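PDB 6GNE: probable starch synthase 4, chloroplastic/amyloplastic from Arabidopsis thaliana, which probably is a starch synthase, a glycosyltransferase of the two-domain GT-B fold, and holds adenosine-5'-diphosphate and glycans. Local coordinates for residues L401-M404 against I405-Y409; R471-E474 against K475-I479; S268-P271 against A272-P275. One frame throughout, in Å; residues are numbered along the deposited sequence.

How the contacts relate
Along the chain, contact 3 (268-275) comes first, contact 1 (401-409) next and contact 2 (471-479) last, all on the same side of the chain's centre. Contact 1, on helix 402-408, is the middle piece: its centre lies about 12 Å from the centres of both others, which are about 16 Å apart. Arg408 NE probably bonds to Trp269 O of contact 3 at 2.9 Å. Against contact 2, Met407 packs on Val476 of helix 466-477, while Met477 CE also reaches the Pro271 ring. Helix 402-408, which meets ADP at its amino end, is thus packed against both a loop and a helix distant in sequence.

Contact 1. Residues L401-M404 against I405-Y409; sequences LTQM and IAMRY. With ADP (adenosine-5'-diphosphate), chain F.
Ile405 and Leu401 meet one helical turn apart, Ile405 N hydrogen-bonding to Leu401 O at 2.9 Å. Ile405 CG1 is anti to its own carbonyl carbon (chi1 -59°), which lays it alongside Leu401 O at 3.4 Å and sends Ile405 CD1 on to the ribose, 3.9 Å from O3' of ADP. Met404 takes part mostly through its backbone. Met404 O accepts the N-H of Arg408 at 2.9 Å, and Arg408 CB rests against the same oxygen, while the Met404 chain runs off extended. Met407 folds round Gln403 O: Met407 N donates to it at 3.1 Å, and the bend at chi3 of Met407 (-76°) brings CE back to 3.4 Å from that oxygen. The Gln403 amide turns elsewhere, NE2 bonding to Ser424 OG. Just before the helix, Leu401 N-H makes a nearly straight (177°) hydrogen bond to O1A of the ADP alpha-phosphate, 2.8 Å from N to O1A, with a weak bond from Thr402 N to the same oxygen; the amino end of the helix probably adds favourable electrostatics for the phosphate. Thr402 CG2 meets the ribose at C2' of ADP, 3.6 Å away. Helix 402-408 is the crossover of a beta-alpha-beta unit between the parallel strands 389-392 and 412-416. Thr402 and Ala406 pack on Phe390 of the first strand, and Tyr384 of helix 377-386 covers Thr402 and Ile405.

Contact 2. Residues R471-E474 against K475-I479; sequences RLVE and KVMSI
Ser478 turns its hydroxyl back on Glu474 O, OG donating at 2.9 Å, near the carboxyl end of the alpha helix 466-477. With OG beside its own backbone N (chi1 -55°), the hydroxyl faces the preceding turn, and the same carbonyl oxygen of Glu474 receives a second bond from Ser478 N at 3.2 Å. Two donors from one residue thus grip Glu474 O, the N-H bond being the weaker of the two. Further back the helical bonds are regular: Lys475 N to Arg471 O, Val476 N to Leu472 O and Met477 N to Val473 O, the last 3.0 Å long. Lys475 reaches out of the helix, extended from CG onward, and carries NZ to the carbonyl oxygens of Gln438 and Thr435, whereas Arg471 NE stays on it, in a salt bridge with Glu467 OE2 one turn earlier. The root of Lys475 stays local, its CB 3.3 Å from Arg471 O. On the buried side Val476 touches Asn439, and Met477 reaches Phe281 and Leu286 in the loop before helix 287-300. Leu472 and Val476 cross at a slant, meeting through Leu472 CD1 and Val476 CG2 at 4.1 Å. Val473 and Met477 instead lie side by side and point the same way. With CG anti to its carbonyl carbon (chi1 -72°) and the chain extended to SD, Met477 SD lies 4.0 Å from Val473 CG1.

Contact 3. Residues S268-P271 against A272-P275; sequences SWNP and ATDP
Asn270 and Thr273 close a tight reversal of the backbone, Thr273 N donating to Asn270 O at 3.2 Å. Pro271 and Ala272 occupy the two corners, both with backbone angles in the helical region, which makes this a beta turn of type I. The Asn270 side chain adds a second closure: CG is anti to its backbone N (chi1 -176°), and Asn270 OD1 accepts Ala272 N at 3.0 Å, the donor lying above the plane of the side-chain C=O group. The bond from OD1 to Ala272 N, with proline between, is an Asx-Pro turn, here superposed on the type I beta turn. It sits in the long loop linking strand 257-259 to helix 287-300. Ala272 CB packs against Asn270 OD1 at 3.4 Å. Across the turn Thr273 slants over the asparagine amide, with Thr273 OG1 3.6 Å from Asn270 ND2. Asp274 points its CB back toward Asn270, 3.3 Å from Asn270 O, and its carboxylate is shared out: OD1 accepts Phe276 N, while OD2 is hydrogen-bonded to His381 ND1 and to Tyr409 OH, and this buried carboxylate ties the loop to helix 377-386 and to the end of helix 402-408. The Trp269 ring stacks with His381, and Pro271 packs on Phe281 and Tyr409.

Contact 1. Residues L401-M404 against I405-Y409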
loop_
_atom_site.group_PDB
_atom_site.type_symbol
_atom_site.label_atom_id
_atom_site.label_comp_id
_atom_site.label_asym_id
_atom_site.label_seq_id
_atom_site.Cartn_x
_atom_site.Cartn_y
_atom_site.Cartn_z
ATOM N N LEU A 401 3.559 3.992 3.761
ATOM C CA LEU A 401 3.668 5.157 2.907
ATOM C C LEU A 401 3.351 6.458 3.643
ATOM O O LEU A 401 3.847 7.540 3.265
ATOM C CB LEU A 401 2.718 4.997 1.732
ATOM C CG LEU A 401 2.880 3.745 0.880
ATOM C CD1 LEU A 401 1.905 3.812 -0.290
ATOM C CD2 LEU A 401 4.294 3.590 0.361
ATOM N N THR A 402 2.532 6.368 4.694
ATOM C CA THR A 402 2.056 7.563 5.374
ATOM C C THR A 402 3.189 8.391 6.008
ATOM O O THR A 402 3.121 9.621 6.035
ATOM C CB THR A 402 1.042 7.201 6.429
ATOM O OG1 THR A 402 1.649 6.314 7.383
ATOM C CG2 THR A 402 -0.223 6.562 5.782
ATOM N N GLN A 403 4.232 7.716 6.483
ATOM C CA GLN A 403 5.401 8.426 7.003
ATOM C C GLN A 403 6.154 9.193 5.902
ATOM O O GLN A 403 6.717 10.252 6.151
ATOM C CB GLN A 403 6.362 7.477 7.750
ATOM C CG GLN A 403 7.373 6.656 6.921
ATOM C CD GLN A 403 6.792 5.380 6.355
ATOM O OE1 GLN A 403 5.559 5.186 6.312
ATOM N NE2 GLN A 403 7.674 4.481 5.929
ATOM N N MET A 404 6.164 8.647 4.688
ATOM C CA MET A 404 6.785 9.312 3.559
ATOM C C MET A 404 5.942 10.523 3.128
ATOM O O MET A 404 6.494 11.618 2.907
ATOM C CB MET A 404 6.970 8.355 2.396
ATOM C CG MET A 404 7.827 7.138 2.730
ATOM S SD MET A 404 8.173 6.080 1.327
ATOM C CE MET A 404 8.795 4.616 2.112
ATOM N N ILE A 405 4.622 10.344 3.075
ATOM C CA ILE A 405 3.730 11.439 2.713
ATOM C C ILE A 405 3.830 12.516 3.779
ATOM O O ILE A 405 3.962 13.698 3.436
ATOM C CB ILE A 405 2.246 10.991 2.566
ATOM C CG1 ILE A 405 2.080 9.890 1.489
ATOM C CG2 ILE A 405 1.334 12.169 2.227
ATOM C CD1 ILE A 405 0.745 9.192 1.526
ATOM N N ALA A 406 3.773 12.138 5.064
ATOM C CA ALA A 406 3.901 13.127 6.126
ATOM C C ALA A 406 5.165 13.986 5.956
ATOM O O ALA A 406 5.089 15.214 5.963
ATOM C CB ALA A 406 3.891 12.462 7.485
ATOM N N MET A 407 6.318 13.351 5.778
ATOM C CA MET A 407 7.562 14.103 5.615
ATOM C C MET A 407 7.572 14.987 4.350
ATOM O O MET A 407 8.107 16.095 4.344
ATOM C CB MET A 407 8.746 13.150 5.588
ATOM C CG MET A 407 9.056 12.586 6.957
ATOM S SD MET A 407 10.580 11.667 7.038
ATOM C CE MET A 407 10.099 10.135 6.253
ATOM N N ARG A 408 6.943 14.499 3.293
ATOM C CA ARG A 408 6.782 15.270 2.076
ATOM C C ARG A 408 5.999 16.557 2.347
ATOM O O ARG A 408 6.294 17.572 1.743
ATOM C CB ARG A 408 6.097 14.398 1.010
ATOM C CG ARG A 408 5.710 15.053 -0.304
ATOM C CD ARG A 408 6.929 15.468 -1.090
ATOM N NE ARG A 408 6.567 15.751 -2.477
ATOM C CZ ARG A 408 7.196 16.597 -3.299
ATOM N NH1 ARG A 408 8.251 17.275 -2.896
ATOM N NH2 ARG A 408 6.770 16.736 -4.555
ATOM N N TYR A 409 5.027 16.494 3.255
ATOM C CA TYR A 409 4.199 17.640 3.661
ATOM C C TYR A 409 4.727 18.328 4.936
ATOM O O TYR A 409 4.025 19.125 5.562
ATOM C CB TYR A 409 2.725 17.188 3.839
ATOM C CG TYR A 409 2.007 16.976 2.530
ATOM C CD1 TYR A 409 2.360 15.949 1.680
ATOM C CD2 TYR A 409 0.987 17.833 2.112
ATOM C CE1 TYR A 409 1.709 15.766 0.456
ATOM C CE2 TYR A 409 0.331 17.661 0.881
ATOM C CZ TYR A 409 0.704 16.628 0.065
ATOM O OH TYR A 409 0.092 16.420 -1.131
HETATM P PB ADP F . -1.574 0.145 4.533
HETATM O O1B ADP F . -1.234 -0.335 3.153
HETATM O O2B ADP F . -2.925 0.775 4.710
HETATM O O3B ADP F . -1.335 -0.941 5.557
HETATM P PA ADP F . 0.283 2.240 3.837
HETATM O O1A ADP F . 0.975 3.279 4.670
HETATM O O2A ADP F . 1.191 1.423 2.954
HETATM O O3A ADP F . -0.541 1.328 4.878
HETATM O "O5'" ADP F . -0.836 2.897 2.891
HETATM C "C5'" ADP F . -1.909 3.683 3.412
HETATM C "C4'" ADP F . -2.549 4.637 2.387
HETATM O "O4'" ADP F . -3.958 4.747 2.639
HETATM C "C3'" ADP F . -2.043 6.060 2.493
HETATM O "O3'" ADP F . -2.199 6.691 1.232
HETATM C "C2'" ADP F . -2.988 6.702 3.475
HETATM O "O2'" ADP F . -3.052 8.111 3.340
HETATM C "C1'" ADP F . -4.286 6.066 3.076
HETATM N N9 ADP F . -5.265 5.956 4.179
HETATM C C8 ADP F . -5.271 5.057 5.172
HETATM N N7 ADP F . -6.351 5.236 5.965
HETATM C C5 ADP F . -7.060 6.266 5.477
HETATM C C6 ADP F . -8.315 6.996 5.838
HETATM N N6 ADP F . -9.029 6.628 6.932
HETATM N N1 ADP F . -8.693 8.030 5.034
HETATM C C2 ADP F . -7.949 8.392 3.957
HETATM N N3 ADP F . -6.812 7.777 3.594
HETATM C C4 ADP F . -6.330 6.735 4.301
#

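Contact 2. Residues R471-E474 against K475-I479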
loop_
_atom_site.group_PDB
_atom_site.type_symbol
_atom_site.label_atom_id
_atom_site.label_comp_id
_atom_site.label_asym_id
_atom_site.label_seq_id
_atom_site.Cartn_x
_atom_site.Cartn_y
_atom_site.Cartn_z
ATOM N N ARG A 471 14.157 24.179 10.661
ATOM C CA ARG A 471 15.191 23.557 9.842
ATOM C C ARG A 471 14.948 22.086 9.623
ATOM O O ARG A 471 15.218 21.585 8.541
ATOM C CB ARG A 471 16.576 23.741 10.464
ATOM C CG ARG A 471 17.246 25.040 10.128
ATOM C CD ARG A 471 18.698 24.980 10.544
ATOM N NE ARG A 471 19.109 26.245 11.133
ATOM C CZ ARG A 471 20.373 26.573 11.410
ATOM N NH1 ARG A 471 21.377 25.708 11.150
ATOM N NH2 ARG A 471 20.634 27.790 11.919
ATOM N N LEU A 472 14.471 21.407 10.663
ATOM C CA LEU A 472 14.148 20.001 10.582
ATOM C C LEU A 472 13.013 19.776 9.566
ATOM O O LEU A 472 13.101 18.831 8.746
ATOM C CB LEU A 472 13.773 19.436 11.968
ATOM C CG LEU A 472 13.423 17.948 12.015
ATOM C CD1 LEU A 472 14.550 17.057 11.480
ATOM C CD2 LEU A 472 13.103 17.560 13.451
ATOM N N VAL A 473 11.984 20.643 9.606
ATOM C CA VAL A 473 10.887 20.616 8.640
ATOM C C VAL A 473 11.416 20.822 7.214
ATOM O O VAL A 473 11.119 20.016 6.318
ATOM C CB VAL A 473 9.806 21.678 8.947
ATOM C CG1 VAL A 473 8.764 21.735 7.845
ATOM C CG2 VAL A 473 9.095 21.391 10.261
ATOM N N GLU A 474 12.204 21.878 7.015
ATOM C CA GLU A 474 12.835 22.157 5.706
ATOM C C GLU A 474 13.631 20.972 5.143
ATOM O O GLU A 474 13.515 20.593 3.958
ATOM C CB GLU A 474 13.731 23.387 5.804
ATOM C CG GLU A 474 12.878 24.641 5.898
ATOM C CD GLU A 474 13.602 25.874 6.357
ATOM O OE1 GLU A 474 12.999 26.973 6.243
ATOM O OE2 GLU A 474 14.755 25.735 6.834
ATOM N N LYS A 475 14.412 20.371 6.023
ATOM C CA LYS A 475 15.295 19.289 5.632
ATOM C C LYS A 475 14.519 18.070 5.174
ATOM O O LYS A 475 14.849 17.458 4.160
ATOM C CB LYS A 475 16.200 18.917 6.810
ATOM C CG LYS A 475 17.145 17.777 6.533
ATOM C CD LYS A 475 17.909 17.445 7.781
ATOM C CE LYS A 475 18.457 16.036 7.705
ATOM N NZ LYS A 475 18.862 15.675 9.083
ATOM N N VAL A 476 13.512 17.723 5.952
ATOM C CA VAL A 476 12.671 16.554 5.731
ATOM C C VAL A 476 11.840 16.711 4.453
ATOM O O VAL A 476 11.641 15.759 3.694
ATOM C CB VAL A 476 11.814 16.367 7.025
ATOM C CG1 VAL A 476 10.570 15.593 6.818
ATOM C CG2 VAL A 476 12.648 15.680 8.080
ATOM N N MET A 477 11.376 17.936 4.214
ATOM C CA MET A 477 10.657 18.272 2.982
ATOM C C MET A 477 11.528 18.204 1.706
ATOM O O MET A 477 10.973 18.084 0.629
ATOM C CB MET A 477 9.986 19.636 3.102
ATOM C CG MET A 477 8.774 19.624 4.025
ATOM S SD MET A 477 7.797 21.161 4.030
ATOM C CE MET A 477 7.155 20.990 2.355
ATOM N N SER A 478 12.857 18.273 1.841
ATOM C CA SER A 478 13.832 18.143 0.749
ATOM C C SER A 478 14.341 16.725 0.468
ATOM O O SER A 478 15.169 16.541 -0.409
ATOM C CB SER A 478 15.040 19.036 1.026
ATOM O OG SER A 478 14.613 20.365 1.231
ATOM N N ILE A 479 13.859 15.736 1.203
ATOM C CA ILE A 479 14.221 14.336 0.925
ATOM C C ILE A 479 13.463 13.823 -0.315
ATOM O O ILE A 479 12.308 14.155 -0.527
ATOM C CB ILE A 479 13.954 13.431 2.147
ATOM C CG1 ILE A 479 14.810 13.884 3.342
ATOM C CG2 ILE A 479 14.187 11.936 1.806
ATOM C CD1 ILE A 479 14.433 13.163 4.635
#

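Contact 3. Residues S268-P271 against A272-P275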
loop_
_atom_site.group_PDB
_atom_site.type_symbol
_atom_site.label_atom_id
_atom_site.label_comp_id
_atom_site.label_asym_id
_atom_site.label_seq_id
_atom_site.Cartn_x
_atom_site.Cartn_y
_atom_site.Cartn_z
ATOM N N SER A 268 1.377 13.546 -7.448
ATOM C CA SER A 268 0.138 13.531 -6.629
ATOM C C SER A 268 0.333 14.051 -5.212
ATOM O O SER A 268 -0.440 14.872 -4.737
ATOM C CB SER A 268 -0.440 12.124 -6.536
ATOM O OG SER A 268 -1.176 11.823 -7.704
ATOM N N TRP A 269 1.355 13.556 -4.524
ATOM C CA TRP A 269 1.671 14.002 -3.156
ATOM C C TRP A 269 2.716 15.109 -3.209
ATOM O O TRP A 269 3.911 14.850 -3.140
ATOM C CB TRP A 269 2.101 12.813 -2.307
ATOM C CG TRP A 269 0.999 11.803 -2.164
ATOM C CD1 TRP A 269 0.869 10.613 -2.836
ATOM C CD2 TRP A 269 -0.138 11.902 -1.317
ATOM N NE1 TRP A 269 -0.279 9.962 -2.446
ATOM C CE2 TRP A 269 -0.922 10.746 -1.528
ATOM C CE3 TRP A 269 -0.589 12.868 -0.421
ATOM C CZ2 TRP A 269 -2.116 10.533 -0.850
ATOM C CZ3 TRP A 269 -1.765 12.656 0.246
ATOM C CH2 TRP A 269 -2.517 11.503 0.038
ATOM N N ASN A 270 2.246 16.340 -3.388
ATOM C CA ASN A 270 3.120 17.506 -3.515
ATOM C C ASN A 270 2.422 18.726 -2.933
ATOM O O ASN A 270 1.458 19.208 -3.528
ATOM C CB ASN A 270 3.452 17.772 -4.990
ATOM C CG ASN A 270 4.436 18.928 -5.190
ATOM O OD1 ASN A 270 4.797 19.661 -4.265
ATOM N ND2 ASN A 270 4.854 19.097 -6.413
ATOM N N PRO A 271 2.916 19.251 -1.798
ATOM C CA PRO A 271 2.251 20.408 -1.180
ATOM C C PRO A 271 2.174 21.683 -2.068
ATOM O O PRO A 271 1.281 22.506 -1.889
ATOM C CB PRO A 271 3.104 20.666 0.068
ATOM C CG PRO A 271 4.454 20.145 -0.287
ATOM C CD PRO A 271 4.137 18.893 -1.060
ATOM N N ALA A 272 3.115 21.832 -2.998
ATOM C CA ALA A 272 3.173 22.990 -3.888
ATOM C C ALA A 272 2.039 23.054 -4.894
ATOM O O ALA A 272 1.714 24.141 -5.365
ATOM C CB ALA A 272 4.517 23.038 -4.619
ATOM N N THR A 273 1.481 21.898 -5.253
ATOM C CA THR A 273 0.446 21.829 -6.292
ATOM C C THR A 273 -0.748 21.008 -5.876
ATOM O O THR A 273 -1.505 20.607 -6.718
ATOM C CB THR A 273 0.997 21.182 -7.600
ATOM O OG1 THR A 273 1.418 19.848 -7.330
ATOM C CG2 THR A 273 2.162 21.942 -8.150
ATOM N N ASP A 274 -0.918 20.736 -4.592
ATOM C CA ASP A 274 -1.974 19.820 -4.140
ATOM C C ASP A 274 -3.336 20.555 -4.273
ATOM O O ASP A 274 -3.549 21.603 -3.634
ATOM C CB ASP A 274 -1.707 19.373 -2.701
ATOM C CG ASP A 274 -2.621 18.281 -2.238
ATOM O OD1 ASP A 274 -3.762 18.158 -2.737
ATOM O OD2 ASP A 274 -2.196 17.533 -1.331
ATOM N N PRO A 275 -4.231 20.046 -5.143
ATOM C CA PRO A 275 -5.523 20.752 -5.336
ATOM C C PRO A 275 -6.468 20.612 -4.134
ATOM O O PRO A 275 -7.303 21.480 -3.948
ATOM C CB PRO A 275 -6.115 20.089 -6.586
ATOM C CG PRO A 275 -5.494 18.720 -6.637
ATOM C CD PRO A 275 -4.129 18.820 -5.979
#